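PDB 6LAC: carbonic anhydrase from Neosartorya fumigata, which probably catalyses the reversible hydration of carbon dioxide to hydrogencarbonate, as a zinc-dependent beta-class carbonic anhydrase. Local coordinates for residues V29-C34 with E54-G59; I81-I86 with N162-V167; S37-L42 with Y168-K173; D112-T117 with E136-E141; M61-L66 with K105-V110. The protein carries 1 engineered substitution. All blocks are in the same frame, centred on the assembly; numbering follows the deposited sequence.

Interaction 1 (V29-C34 with E54-G59). With ZN (zinc ion), chain C.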
# COMPACT_ATOMS: atom_id res chain seq x y z
N VAL A 29 -2.60 9.75 10.07
CA VAL A 29 -2.85 10.35 8.74
C VAL A 29 -2.96 9.21 7.74
O VAL A 29 -2.06 8.32 7.74
CB VAL A 29 -1.72 11.33 8.37
CG1 VAL A 29 -1.91 11.86 6.97
CG2 VAL A 29 -1.58 12.44 9.43
N LEU A 30 -3.98 9.21 6.90
CA LEU A 30 -4.06 8.22 5.80
C LEU A 30 -3.16 8.75 4.70
O LEU A 30 -3.42 9.82 4.11
CB LEU A 30 -5.50 8.08 5.33
CG LEU A 30 -5.70 7.32 4.02
CD1 LEU A 30 -5.14 5.89 4.09
CD2 LEU A 30 -7.14 7.31 3.63
N TRP A 31 -2.11 7.99 4.41
CA TRP A 31 -1.08 8.33 3.40
C TRP A 31 -1.32 7.44 2.20
O TRP A 31 -1.13 6.21 2.36
CB TRP A 31 0.31 8.16 3.97
CG TRP A 31 1.39 8.67 3.08
CD1 TRP A 31 2.01 8.06 2.03
CD2 TRP A 31 1.98 9.97 3.19
NE1 TRP A 31 2.90 8.92 1.45
CE2 TRP A 31 2.92 10.09 2.15
CE3 TRP A 31 1.78 11.05 4.04
CZ2 TRP A 31 3.68 11.26 1.96
CZ3 TRP A 31 2.53 12.19 3.86
CH2 TRP A 31 3.45 12.29 2.85
N ILE A 32 -1.69 7.96 1.06
CA ILE A 32 -1.95 7.21 -0.19
C ILE A 32 -0.79 7.45 -1.11
O ILE A 32 -0.61 8.58 -1.57
CB ILE A 32 -3.27 7.59 -0.81
CG1 ILE A 32 -4.42 7.30 0.16
CG2 ILE A 32 -3.47 6.88 -2.14
CD1 ILE A 32 -5.74 7.96 -0.20
N GLY A 33 0.01 6.44 -1.35
CA GLY A 33 1.21 6.51 -2.17
C GLY A 33 1.13 5.44 -3.24
O GLY A 33 0.22 4.61 -3.34
N CYS A 34 2.14 5.45 -4.10
CA CYS A 34 2.25 4.53 -5.26
C CYS A 34 3.19 3.36 -4.99
O CYS A 34 4.27 3.50 -4.40
CB CYS A 34 2.74 5.27 -6.49
SG CYS A 34 2.84 4.21 -7.96
N GLU A 54 -0.88 3.69 6.06
CA GLU A 54 -0.38 3.79 4.67
C GLU A 54 -1.20 2.89 3.75
O GLU A 54 -1.22 1.65 4.00
CB GLU A 54 1.09 3.43 4.69
CG GLU A 54 1.77 3.56 3.35
CD GLU A 54 3.27 3.24 3.37
OE1 GLU A 54 3.71 2.64 4.36
OE2 GLU A 54 3.95 3.53 2.37
N TYR A 55 -1.74 3.44 2.68
CA TYR A 55 -2.37 2.66 1.61
C TYR A 55 -1.52 2.90 0.39
O TYR A 55 -1.39 4.04 -0.08
CB TYR A 55 -3.83 3.09 1.38
CG TYR A 55 -4.52 2.25 0.32
CD1 TYR A 55 -4.65 0.88 0.52
CD2 TYR A 55 -4.95 2.76 -0.88
CE1 TYR A 55 -5.19 0.02 -0.43
CE2 TYR A 55 -5.51 1.91 -1.84
CZ TYR A 55 -5.60 0.55 -1.62
OH TYR A 55 -6.04 -0.37 -2.56
N ARG A 56 -0.87 1.86 -0.11
CA ARG A 56 0.07 2.00 -1.24
C ARG A 56 -0.41 1.16 -2.38
O ARG A 56 -0.53 -0.07 -2.23
CB ARG A 56 1.50 1.74 -0.82
CG ARG A 56 2.48 2.12 -1.93
CD ARG A 56 3.87 2.24 -1.36
NE ARG A 56 4.05 3.33 -0.40
CZ ARG A 56 4.32 4.59 -0.67
NH1 ARG A 56 4.47 5.02 -1.90
NH2 ARG A 56 4.39 5.45 0.34
N SER A 57 -0.70 1.79 -3.51
CA SER A 57 -1.53 1.25 -4.59
C SER A 57 -0.97 1.61 -5.94
O SER A 57 -0.14 2.51 -6.05
CB SER A 57 -2.93 1.93 -4.48
OG SER A 57 -2.90 3.34 -4.71
N LEU A 58 -1.56 1.06 -6.98
CA LEU A 58 -1.15 1.43 -8.34
C LEU A 58 -1.39 2.92 -8.58
O LEU A 58 -2.53 3.37 -8.49
CB LEU A 58 -1.95 0.63 -9.36
CG LEU A 58 -1.77 -0.88 -9.35
CD1 LEU A 58 -2.78 -1.53 -10.28
CD2 LEU A 58 -0.34 -1.24 -9.75
N GLY A 59 -0.35 3.63 -8.94
CA GLY A 59 -0.49 5.04 -9.35
C GLY A 59 -0.94 5.97 -8.24
O GLY A 59 -1.34 7.09 -8.57
ZN ZN C . 4.46 5.27 -9.10
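W31 and E54, I32 and Y55, and G33 and R56 pair in parallel register, with the short strand axes 4.6 Å apart and crossing at -22°. The ladder runs from Y55 N to W31 O, from G33 N to Y55 O and from S57 N to G33 O, with CA-H...O contacts between. Packing is tightest over G33. The R56 guanidinium lies with one face on G33 CA, and NH1 donates to C34 O at 2.9 Å; this oxygen sits in the guanidinium plane, although the nitrogen stands above the carbonyl plane. The bend at chi3 (-65°) turns the arginine chain back across the neighbouring strand. R56 NE and NH2 both grip E54 OE2 side-on, each at 2.8 Å, and arrive from opposite faces of the carboxylate plane. NH2 also forms a salt bridge with E41, which takes the W31 NE1 hydrogen too, so this buried charge is shared among several partners. The face carrying I32 and Y55 is looser but equally buried: L30 CD1 stands 4.1 Å from Y55 CB, and the tyrosine leads away to hydrogen-bond Y55 OH of the second subunit. At the C-terminal end, C34 SG, anti to its N (chi1 -178°), binds zinc at 2.2 Å. D36, H89 and C92 complete the four-ligand site, the Cys-Asp-His-Cys arrangement of the closed form of beta-carbonic anhydrases.

Interaction 2 (I81-I86 with N162-V167); sequences IRNIVI and NIWGMV
N162 opens the pairing: its backbone N donates to R82 O, and a water that donates to the same oxygen makes a weak bond to N162 ND2. Its CB lies 3.7 Å from N83 OD1, and its own carbonyl receives I84 N. I163 then packs on the opposite face, with CG1 4.2 Å from I84 CB and CG2 beside the end of I86. W164 returns to the asparagine face. With CG beside the backbone N (chi1 -52°), its indole reaches back along the strand, and NE1 donates to N83 OD1 at 2.9 Å in an almost straight bond (177°). The oxygen lies in the ring plane, and the amide is turned only 20° from that plane. W164 N and O bond to I84 O and I86 N. After G165, M166 N donates to I86 O, while CG meets V85 CG1 at 3.8 Å. These parallel strands lie inside the sheet, between strands 29-34 and 174-178; L146 of helix 127-148 covers I84 and I163, and on the sheet face that carries N83 and V85, W21 meets the W164 ring.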
# COMPACT_ATOMS: atom_id res chain seq x y z
N ILE A 81 -9.58 9.40 11.35
CA ILE A 81 -8.53 10.20 10.67
C ILE A 81 -9.15 11.46 10.11
O ILE A 81 -10.17 11.36 9.40
CB ILE A 81 -7.83 9.31 9.62
CG1 ILE A 81 -6.93 8.33 10.36
CG2 ILE A 81 -7.01 10.11 8.63
CD1 ILE A 81 -6.23 7.26 9.54
N ARG A 82 -8.43 12.56 10.30
CA ARG A 82 -8.88 13.89 9.87
C ARG A 82 -8.06 14.49 8.74
O ARG A 82 -8.41 15.55 8.20
CB ARG A 82 -8.86 14.90 11.02
CG ARG A 82 -9.61 14.43 12.25
CD ARG A 82 -10.97 13.93 11.95
NE ARG A 82 -11.80 14.18 13.12
CZ ARG A 82 -12.99 13.64 13.32
NH1 ARG A 82 -13.67 13.95 14.41
NH2 ARG A 82 -13.50 12.82 12.43
N ASN A 83 -7.02 13.76 8.31
CA ASN A 83 -6.14 14.22 7.23
C ASN A 83 -5.80 13.02 6.33
O ASN A 83 -5.41 11.97 6.84
CB ASN A 83 -4.85 14.85 7.74
CG ASN A 83 -5.08 16.20 8.40
OD1 ASN A 83 -5.24 17.19 7.69
ND2 ASN A 83 -5.14 16.18 9.73
N ILE A 84 -5.87 13.28 5.04
CA ILE A 84 -5.50 12.30 3.98
C ILE A 84 -4.46 12.99 3.12
O ILE A 84 -4.72 14.15 2.74
CB ILE A 84 -6.70 11.89 3.14
CG1 ILE A 84 -7.75 11.21 4.02
CG2 ILE A 84 -6.25 10.97 1.99
CD1 ILE A 84 -9.07 10.89 3.34
N VAL A 85 -3.34 12.36 2.82
CA VAL A 85 -2.37 12.89 1.86
C VAL A 85 -2.37 11.96 0.67
O VAL A 85 -2.17 10.73 0.89
CB VAL A 85 -0.99 13.00 2.51
CG1 VAL A 85 0.00 13.52 1.46
CG2 VAL A 85 -0.99 13.91 3.70
N ILE A 86 -2.51 12.46 -0.54
CA ILE A 86 -2.22 11.69 -1.77
C ILE A 86 -0.86 12.13 -2.26
O ILE A 86 -0.68 13.32 -2.57
CB ILE A 86 -3.30 11.86 -2.82
CG1 ILE A 86 -4.65 11.47 -2.22
CG2 ILE A 86 -2.96 11.07 -4.09
CD1 ILE A 86 -5.81 11.49 -3.16
N ASN A 162 -9.48 17.01 5.90
CA ASN A 162 -8.74 17.70 4.84
C ASN A 162 -8.02 16.65 3.99
O ASN A 162 -7.47 15.72 4.59
CB ASN A 162 -7.76 18.71 5.41
CG ASN A 162 -8.44 19.99 5.92
OD1 ASN A 162 -9.11 20.66 5.17
ND2 ASN A 162 -8.23 20.26 7.17
N ILE A 163 -8.02 16.90 2.70
CA ILE A 163 -7.28 16.03 1.73
C ILE A 163 -6.22 16.89 1.08
O ILE A 163 -6.55 18.01 0.61
CB ILE A 163 -8.22 15.39 0.72
CG1 ILE A 163 -9.36 14.65 1.41
CG2 ILE A 163 -7.42 14.44 -0.20
CD1 ILE A 163 -10.33 13.93 0.49
N TRP A 164 -4.98 16.43 1.05
CA TRP A 164 -3.81 17.21 0.63
C TRP A 164 -3.17 16.47 -0.54
O TRP A 164 -3.16 15.21 -0.54
CB TRP A 164 -2.82 17.37 1.77
CG TRP A 164 -3.44 17.90 3.03
CD1 TRP A 164 -3.81 17.17 4.10
CD2 TRP A 164 -3.76 19.28 3.31
NE1 TRP A 164 -4.30 18.00 5.07
CE2 TRP A 164 -4.33 19.28 4.60
CE3 TRP A 164 -3.70 20.47 2.57
CZ2 TRP A 164 -4.76 20.47 5.21
CZ3 TRP A 164 -4.13 21.64 3.19
CH2 TRP A 164 -4.66 21.62 4.48
N GLY A 165 -2.61 17.15 -1.50
CA GLY A 165 -1.79 16.54 -2.56
C GLY A 165 -0.35 16.93 -2.41
O GLY A 165 -0.04 18.11 -2.13
N MET A 166 0.54 15.98 -2.63
CA MET A 166 1.95 16.35 -2.75
C MET A 166 2.62 15.45 -3.76
O MET A 166 2.06 14.43 -4.18
CB MET A 166 2.65 16.29 -1.43
CG MET A 166 2.65 14.96 -0.87
SD MET A 166 3.83 14.75 0.51
CE MET A 166 5.42 14.71 -0.32
N VAL A 167 3.82 15.85 -4.17
CA VAL A 167 4.71 15.00 -5.00
C VAL A 167 6.07 14.90 -4.37
O VAL A 167 6.62 15.91 -3.89
CB VAL A 167 4.82 15.54 -6.42
CG1 VAL A 167 5.60 14.59 -7.28
CG2 VAL A 167 3.50 15.88 -7.01
O HOH W 1 -8.44 18.01 9.45

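Interaction 3 (S37-L42 with Y168-K173). Engineered in segment 37-42: A39 (natural residue Cys).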
# COMPACT_ATOMS: atom_id res chain seq x y z
N SER A 37 6.99 3.65 -5.90
CA SER A 37 7.73 4.85 -5.43
C SER A 37 9.20 4.44 -5.25
O SER A 37 10.08 5.20 -5.63
CB SER A 37 7.08 5.40 -4.22
OG SER A 37 7.75 6.57 -3.77
N GLY A 38 9.49 3.30 -4.63
CA GLY A 38 10.83 2.67 -4.75
C GLY A 38 11.93 3.48 -4.10
O GLY A 38 13.12 3.31 -4.56
N ALA A 39 11.69 4.26 -3.08
CA ALA A 39 12.75 5.11 -2.50
C ALA A 39 12.40 5.47 -1.04
O ALA A 39 12.04 4.55 -0.30
CB ALA A 39 12.96 6.32 -3.40
N ASP A 40 12.55 6.73 -0.65
CA ASP A 40 12.41 7.13 0.77
C ASP A 40 11.29 8.15 0.90
O ASP A 40 11.42 9.14 1.64
CB ASP A 40 13.75 7.67 1.30
CG ASP A 40 14.90 6.70 1.18
OD1 ASP A 40 14.66 5.49 1.33
OD2 ASP A 40 16.01 7.18 0.99
N GLU A 41 10.16 7.96 0.21
CA GLU A 41 9.04 8.91 0.23
C GLU A 41 8.56 9.26 1.63
O GLU A 41 8.36 10.44 1.92
CB GLU A 41 7.90 8.27 -0.55
CG GLU A 41 6.61 9.05 -0.57
CD GLU A 41 5.59 8.25 -1.34
OE1 GLU A 41 4.49 8.00 -0.80
OE2 GLU A 41 5.85 7.98 -2.51
N LEU A 42 8.46 8.31 2.54
CA LEU A 42 7.91 8.64 3.88
C LEU A 42 8.90 9.48 4.70
O LEU A 42 8.43 10.13 5.65
CB LEU A 42 7.52 7.37 4.64
CG LEU A 42 6.48 6.47 3.96
CD1 LEU A 42 6.11 5.28 4.83
CD2 LEU A 42 5.23 7.22 3.56
N TYR A 168 6.58 13.70 -4.31
CA TYR A 168 7.90 13.39 -3.76
C TYR A 168 8.89 13.28 -4.90
O TYR A 168 8.65 12.62 -5.89
CB TYR A 168 7.80 12.10 -3.00
CG TYR A 168 9.11 11.44 -2.70
CD1 TYR A 168 10.06 12.04 -1.91
CD2 TYR A 168 9.36 10.15 -3.16
CE1 TYR A 168 11.29 11.40 -1.66
CE2 TYR A 168 10.53 9.47 -2.88
CZ TYR A 168 11.50 10.13 -2.14
OH TYR A 168 12.69 9.46 -1.85
N ASP A 169 10.04 13.94 -4.70
CA ASP A 169 11.16 13.91 -5.68
C ASP A 169 12.37 13.21 -5.05
O ASP A 169 13.00 13.81 -4.14
CB ASP A 169 11.52 15.35 -6.04
CG ASP A 169 12.51 15.46 -7.18
OD1 ASP A 169 13.38 14.57 -7.28
OD2 ASP A 169 12.36 16.42 -7.97
N LYS A 170 12.65 11.98 -5.47
CA LYS A 170 13.72 11.17 -4.86
C LYS A 170 15.09 11.77 -5.24
O LYS A 170 16.04 11.36 -4.61
CB LYS A 170 13.58 9.70 -5.20
CG LYS A 170 13.73 9.35 -6.66
CD LYS A 170 13.65 7.88 -6.90
CE LYS A 170 13.60 7.48 -8.36
NZ LYS A 170 12.37 7.91 -9.05
N ALA A 171 15.15 12.66 -6.21
CA ALA A 171 16.45 13.26 -6.64
C ALA A 171 16.82 14.44 -5.71
O ALA A 171 17.98 14.47 -5.22
CB ALA A 171 16.41 13.59 -8.11
N THR A 172 15.90 15.35 -5.42
CA THR A 172 16.06 16.47 -4.44
C THR A 172 15.80 16.00 -3.00
O THR A 172 16.01 16.79 -2.06
CB THR A 172 15.19 17.66 -4.83
OG1 THR A 172 13.82 17.23 -4.73
CG2 THR A 172 15.44 18.18 -6.22
N LYS A 173 15.33 14.76 -2.81
CA LYS A 173 15.02 14.19 -1.48
C LYS A 173 14.07 15.13 -0.71
O LYS A 173 14.28 15.40 0.51
CB LYS A 173 16.34 13.86 -0.79
CG LYS A 173 17.22 12.90 -1.60
CD LYS A 173 18.35 12.30 -0.80
CE LYS A 173 19.21 11.32 -1.57
NZ LYS A 173 19.87 10.35 -0.65
O HOH W 2 10.26 7.78 -6.77
O HOH W 3 10.98 5.03 -8.37
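Aromatic packing dominates where the Y168 ring packs face-on against E41. The glutamate CA sits over the ring centre, 3.5 Å from the centroid and 10° off the normal, in a CH-pi contact. E41 CB continues over CD2 at 3.5 Å, while the carboxylate plane is turned 64° from the ring. The opposite face of the phenol carries K170 N, so the ring is sandwiched between two backbones. Its position follows from chi1 (163°), which sets the ring anti to the tyrosine N and extends it toward the 37-42 loop.

Among direct hydrogen bonds, D40 N donates to Y168 OH at 3.0 Å, fastening the phenol end to the loop backbone. Within the loop, S37 OG donates to E41 OE2 at 2.7 Å from above the carboxylate plane. Two waters bridge S37 O and K170 NZ, the second through a weak bond to the lysine. D169 OD1 accepts A171 N, an Asx turn, and also T172 N, which extends it to an Asx motif.

Apolar contact is slight: CB of the engineered A39 meets Y168 at the ring edge and K170 CB at 3.9 Å. The natural cysteine here has been seen in an interchain disulfide and as ligand of a second zinc, not bound to this chain here. The loop lies across the end of strand 83-89, where Y168 touches C87 and H89, and S37 touches H89 and R56.

Interaction 4 (D112-T117 with E136-E141); sequences DTLRST and ELNVLE
L114 reaches toward segment 136-141 of helix 127-148 and forks over it. CD1 comes to 3.5 Å from N138 CB, the two side chains crossing at about a right angle. CD2 lies 3.4 Å from E141 CG and 3.8 Å from L137 O, with L137 CB a little farther off. No hydrogen bond crosses between the segments, so the join rests on van der Waals contact with one leucine at its centre. In the next shell, polar partners fix the residues that receive it. N138 ND2 donates to G59 O, and E141, bent at chi2 (-88°), slides its aliphatic part past L114 while OE2 bonds to H118 NE2. At the edge facing E141, T117 OG1 donates to T113 O at 2.7 Å; on the far side of segment 112-117 of helix 107-117, R115 forms a salt bridge with D112. The short helix axes run 10.5 Å apart at 108°, steeply crossed. L134 extends the leucine's cover along helix 127-148, whose V139 faces the sheet at strand 174-178.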
# COMPACT_ATOMS: atom_id res chain seq x y z
N ASP A 112 -5.93 7.52 -19.19
CA ASP A 112 -6.39 7.92 -20.54
C ASP A 112 -7.10 9.26 -20.40
O ASP A 112 -6.86 10.18 -21.22
CB ASP A 112 -7.18 6.79 -21.22
CG ASP A 112 -6.32 5.66 -21.78
OD1 ASP A 112 -5.08 5.85 -21.94
OD2 ASP A 112 -6.88 4.59 -22.03
N THR A 113 -8.04 9.36 -19.46
CA THR A 113 -8.75 10.62 -19.23
C THR A 113 -7.81 11.77 -18.84
O THR A 113 -8.04 12.88 -19.30
CB THR A 113 -9.84 10.42 -18.20
OG1 THR A 113 -10.83 9.66 -18.87
CG2 THR A 113 -10.41 11.72 -17.70
N LEU A 114 -6.80 11.56 -17.99
CA LEU A 114 -5.82 12.64 -17.71
C LEU A 114 -5.21 13.11 -19.01
O LEU A 114 -5.05 14.30 -19.21
CB LEU A 114 -4.68 12.18 -16.81
CG LEU A 114 -4.98 12.11 -15.34
CD1 LEU A 114 -3.74 11.54 -14.65
CD2 LEU A 114 -5.36 13.48 -14.80
N ARG A 115 -4.71 12.16 -19.80
CA ARG A 115 -3.97 12.49 -21.02
C ARG A 115 -4.87 13.27 -21.97
O ARG A 115 -4.37 14.16 -22.63
CB ARG A 115 -3.38 11.23 -21.65
CG ARG A 115 -2.24 10.63 -20.83
CD ARG A 115 -1.35 9.58 -21.48
NE ARG A 115 -1.96 8.32 -21.20
CZ ARG A 115 -1.54 7.31 -20.41
NH1 ARG A 115 -0.35 7.37 -19.82
NH2 ARG A 115 -2.31 6.24 -20.21
N SER A 116 -6.15 12.89 -22.12
CA SER A 116 -7.07 13.58 -23.06
C SER A 116 -7.49 14.93 -22.48
O SER A 116 -7.45 15.94 -23.20
CB SER A 116 -8.24 12.71 -23.43
OG SER A 116 -9.00 12.33 -22.30
N THR A 117 -7.87 14.99 -21.20
CA THR A 117 -8.31 16.24 -20.54
C THR A 117 -7.17 17.27 -20.64
O THR A 117 -7.44 18.46 -20.94
CB THR A 117 -8.74 15.97 -19.10
OG1 THR A 117 -9.78 14.99 -19.15
CG2 THR A 117 -9.17 17.21 -18.35
N GLU A 136 1.93 15.05 -11.51
CA GLU A 136 1.30 16.16 -10.76
C GLU A 136 -0.19 16.19 -11.04
O GLU A 136 -1.00 16.38 -10.10
CB GLU A 136 1.94 17.50 -11.16
CG GLU A 136 3.40 17.61 -10.79
CD GLU A 136 4.20 18.71 -11.47
OE1 GLU A 136 3.57 19.44 -12.27
OE2 GLU A 136 5.43 18.79 -11.22
N LEU A 137 -0.57 16.08 -12.29
CA LEU A 137 -1.98 16.14 -12.68
C LEU A 137 -2.72 14.99 -12.03
O LEU A 137 -3.90 15.12 -11.67
CB LEU A 137 -2.15 16.15 -14.20
CG LEU A 137 -1.70 17.46 -14.88
CD1 LEU A 137 -1.46 17.21 -16.35
CD2 LEU A 137 -2.75 18.54 -14.70
N ASN A 138 -2.12 13.79 -11.99
CA ASN A 138 -2.78 12.63 -11.37
C ASN A 138 -3.03 12.95 -9.89
O ASN A 138 -4.10 12.63 -9.39
CB ASN A 138 -1.96 11.38 -11.60
CG ASN A 138 -2.58 10.14 -11.04
OD1 ASN A 138 -3.74 9.87 -11.34
ND2 ASN A 138 -1.79 9.43 -10.23
N VAL A 139 -2.06 13.50 -9.20
CA VAL A 139 -2.28 13.86 -7.76
C VAL A 139 -3.44 14.84 -7.66
O VAL A 139 -4.37 14.58 -6.87
CB VAL A 139 -1.03 14.45 -7.11
CG1 VAL A 139 -1.35 14.91 -5.70
CG2 VAL A 139 0.11 13.42 -7.05
N LEU A 140 -3.47 15.86 -8.49
CA LEU A 140 -4.56 16.87 -8.39
C LEU A 140 -5.88 16.21 -8.64
O LEU A 140 -6.84 16.48 -7.90
CB LEU A 140 -4.28 17.97 -9.39
CG LEU A 140 -3.17 18.94 -9.05
CD1 LEU A 140 -2.89 19.83 -10.25
CD2 LEU A 140 -3.50 19.77 -7.82
N GLU A 141 -5.98 15.37 -9.67
CA GLU A 141 -7.29 14.76 -10.00
C GLU A 141 -7.65 13.73 -8.94
O GLU A 141 -8.84 13.62 -8.59
CB GLU A 141 -7.25 14.20 -11.42
CG GLU A 141 -7.06 15.32 -12.44
CD GLU A 141 -8.30 16.02 -12.97
OE1 GLU A 141 -9.28 16.21 -12.19
OE2 GLU A 141 -8.28 16.38 -14.19

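Interaction 5 (M61-L66 with K105-V110); sequences MMVDDL and KPWSSV
W107 presents one indole face to V63: CG2 rests 3.6 Å from CZ2 toward the rim, and CG1 lies over the five-membered ring, 4.0 Å from its centroid, in a CH-pi contact. At the ring edge and in its plane sits a water. The sulfur of M61 approaches obliquely, with SD 3.7 Å from W107 CD1, making this a Met-aromatic contact. Together these side chains join the loop between strand 52-57 and helix 66-77 to the start of helix 107-117 in the beta-carbonic anhydrase fold.

P106, preceded by a cis peptide bond, extends the apolar patch, its CG 3.7 Å from V63 CB. The extended chain of M61 (chi2 -172°) carries its sulfur and methyl past the indole to meet V110 tip to tip, SD lying 3.8 Å from CG1. N138 and Q142 of helix 127-148 touch both M61 and V110, closing this side of the cluster, and A70 of the second subunit packs on W107, so the patch reaches the dimer interface. No direct hydrogen bond joins the two segments; instead, the edge water accepts from W107 NE1 at 2.9 Å and donates to M61 O at 2.7 Å.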
# COMPACT_ATOMS: atom_id res chain seq x y z
N MET A 61 -3.61 5.94 -6.72
CA MET A 61 -5.01 6.19 -7.08
C MET A 61 -5.96 5.56 -6.09
O MET A 61 -5.62 4.60 -5.40
CB MET A 61 -5.33 5.65 -8.48
CG MET A 61 -4.49 6.27 -9.57
SD MET A 61 -5.17 5.71 -11.13
CE MET A 61 -3.85 6.25 -12.20
N MET A 62 -7.09 6.21 -5.96
CA MET A 62 -8.28 5.61 -5.32
C MET A 62 -9.35 5.51 -6.40
O MET A 62 -9.74 6.51 -7.04
CB MET A 62 -8.76 6.49 -4.17
CG MET A 62 -7.70 6.66 -3.13
SD MET A 62 -7.52 5.20 -2.14
CE MET A 62 -8.79 5.64 -0.94
N VAL A 63 -9.81 4.31 -6.63
CA VAL A 63 -10.76 4.01 -7.74
C VAL A 63 -12.03 3.44 -7.11
O VAL A 63 -12.10 3.22 -5.87
CB VAL A 63 -10.10 3.06 -8.75
CG1 VAL A 63 -8.80 3.63 -9.32
CG2 VAL A 63 -9.88 1.68 -8.17
N ASP A 64 -13.01 3.16 -7.97
CA ASP A 64 -14.31 2.65 -7.48
C ASP A 64 -14.16 1.15 -7.27
O ASP A 64 -14.47 0.37 -8.21
CB ASP A 64 -15.42 2.94 -8.49
CG ASP A 64 -16.81 2.60 -7.99
OD1 ASP A 64 -16.94 2.21 -6.81
OD2 ASP A 64 -17.76 2.74 -8.77
N ASP A 65 -13.64 0.75 -6.12
CA ASP A 65 -13.42 -0.68 -5.83
C ASP A 65 -13.57 -0.90 -4.33
O ASP A 65 -13.62 0.09 -3.55
CB ASP A 65 -12.12 -1.12 -6.49
CG ASP A 65 -11.69 -2.55 -6.27
OD1 ASP A 65 -12.52 -3.46 -6.56
OD2 ASP A 65 -10.51 -2.76 -5.84
N LEU A 66 -13.74 -2.15 -3.93
CA LEU A 66 -13.95 -2.49 -2.51
C LEU A 66 -12.75 -1.99 -1.70
O LEU A 66 -13.00 -1.47 -0.59
CB LEU A 66 -14.08 -4.01 -2.37
CG LEU A 66 -15.26 -4.67 -3.09
CD1 LEU A 66 -15.47 -6.07 -2.54
CD2 LEU A 66 -16.52 -3.83 -2.93
N LYS A 105 -8.16 -1.56 -16.32
CA LYS A 105 -9.20 -0.57 -15.95
C LYS A 105 -9.67 -0.85 -14.53
O LYS A 105 -9.65 -2.00 -14.08
CB LYS A 105 -10.39 -0.67 -16.89
CG LYS A 105 -10.08 -0.36 -18.34
CD LYS A 105 -11.28 -0.53 -19.23
CE LYS A 105 -10.91 -0.55 -20.69
NZ LYS A 105 -12.11 -0.64 -21.55
N PRO A 106 -10.08 0.17 -13.75
CA PRO A 106 -10.14 1.56 -14.20
C PRO A 106 -8.86 2.41 -14.15
O PRO A 106 -8.86 3.51 -14.66
CB PRO A 106 -11.14 2.16 -13.23
CG PRO A 106 -10.93 1.38 -11.96
CD PRO A 106 -10.67 -0.04 -12.41
N TRP A 107 -7.75 1.89 -13.65
CA TRP A 107 -6.47 2.62 -13.58
C TRP A 107 -6.09 3.17 -14.96
O TRP A 107 -5.74 4.36 -15.10
CB TRP A 107 -5.36 1.73 -12.99
CG TRP A 107 -5.61 1.35 -11.57
CD1 TRP A 107 -5.24 2.04 -10.45
CD2 TRP A 107 -6.42 0.26 -11.10
NE1 TRP A 107 -5.73 1.44 -9.32
CE2 TRP A 107 -6.46 0.33 -9.69
CE3 TRP A 107 -7.10 -0.79 -11.72
CZ2 TRP A 107 -7.17 -0.58 -8.92
CZ3 TRP A 107 -7.79 -1.70 -10.95
CH2 TRP A 107 -7.85 -1.57 -9.57
N SER A 108 -6.18 2.31 -15.96
CA SER A 108 -5.79 2.71 -17.33
C SER A 108 -6.76 3.77 -17.86
O SER A 108 -6.28 4.65 -18.53
CB SER A 108 -5.71 1.51 -18.21
OG SER A 108 -6.98 0.94 -18.33
N SER A 109 -8.04 3.71 -17.51
CA SER A 109 -9.06 4.71 -17.93
C SER A 109 -8.76 6.06 -17.26
O SER A 109 -8.85 7.14 -17.91
CB SER A 109 -10.46 4.27 -17.64
OG SER A 109 -10.69 2.93 -18.07
N VAL A 110 -8.39 6.06 -15.98
CA VAL A 110 -8.02 7.34 -15.29
C VAL A 110 -6.88 8.03 -16.04
O VAL A 110 -6.96 9.23 -16.30
CB VAL A 110 -7.63 7.05 -13.84
CG1 VAL A 110 -7.00 8.28 -13.18
CG2 VAL A 110 -8.86 6.54 -13.12
O HOH W 4 -5.82 2.16 -6.56

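In the fold
From the N terminus, interaction 1 closes first, pairing strands 29-34 and 52-57. Interaction 3 opens inside that loop, at 37-42, and ends only at 168-173, so the two cross; they touch through E41. Interaction 5 follows in series after interaction 1 and crosses interaction 2, which opens at 81-86 before 105-110 is reached. Interaction 4 lies within the loop closed by interaction 2, and interactions 2, 4 and 5 are all nested inside interaction 3. Strands 29-34 and 83-89 unite interactions 1 and 2 in one sheet. N138 of helix 127-148 links interaction 4 to G59 and M61, while interactions 1, 3 and 5 also touch the second subunit.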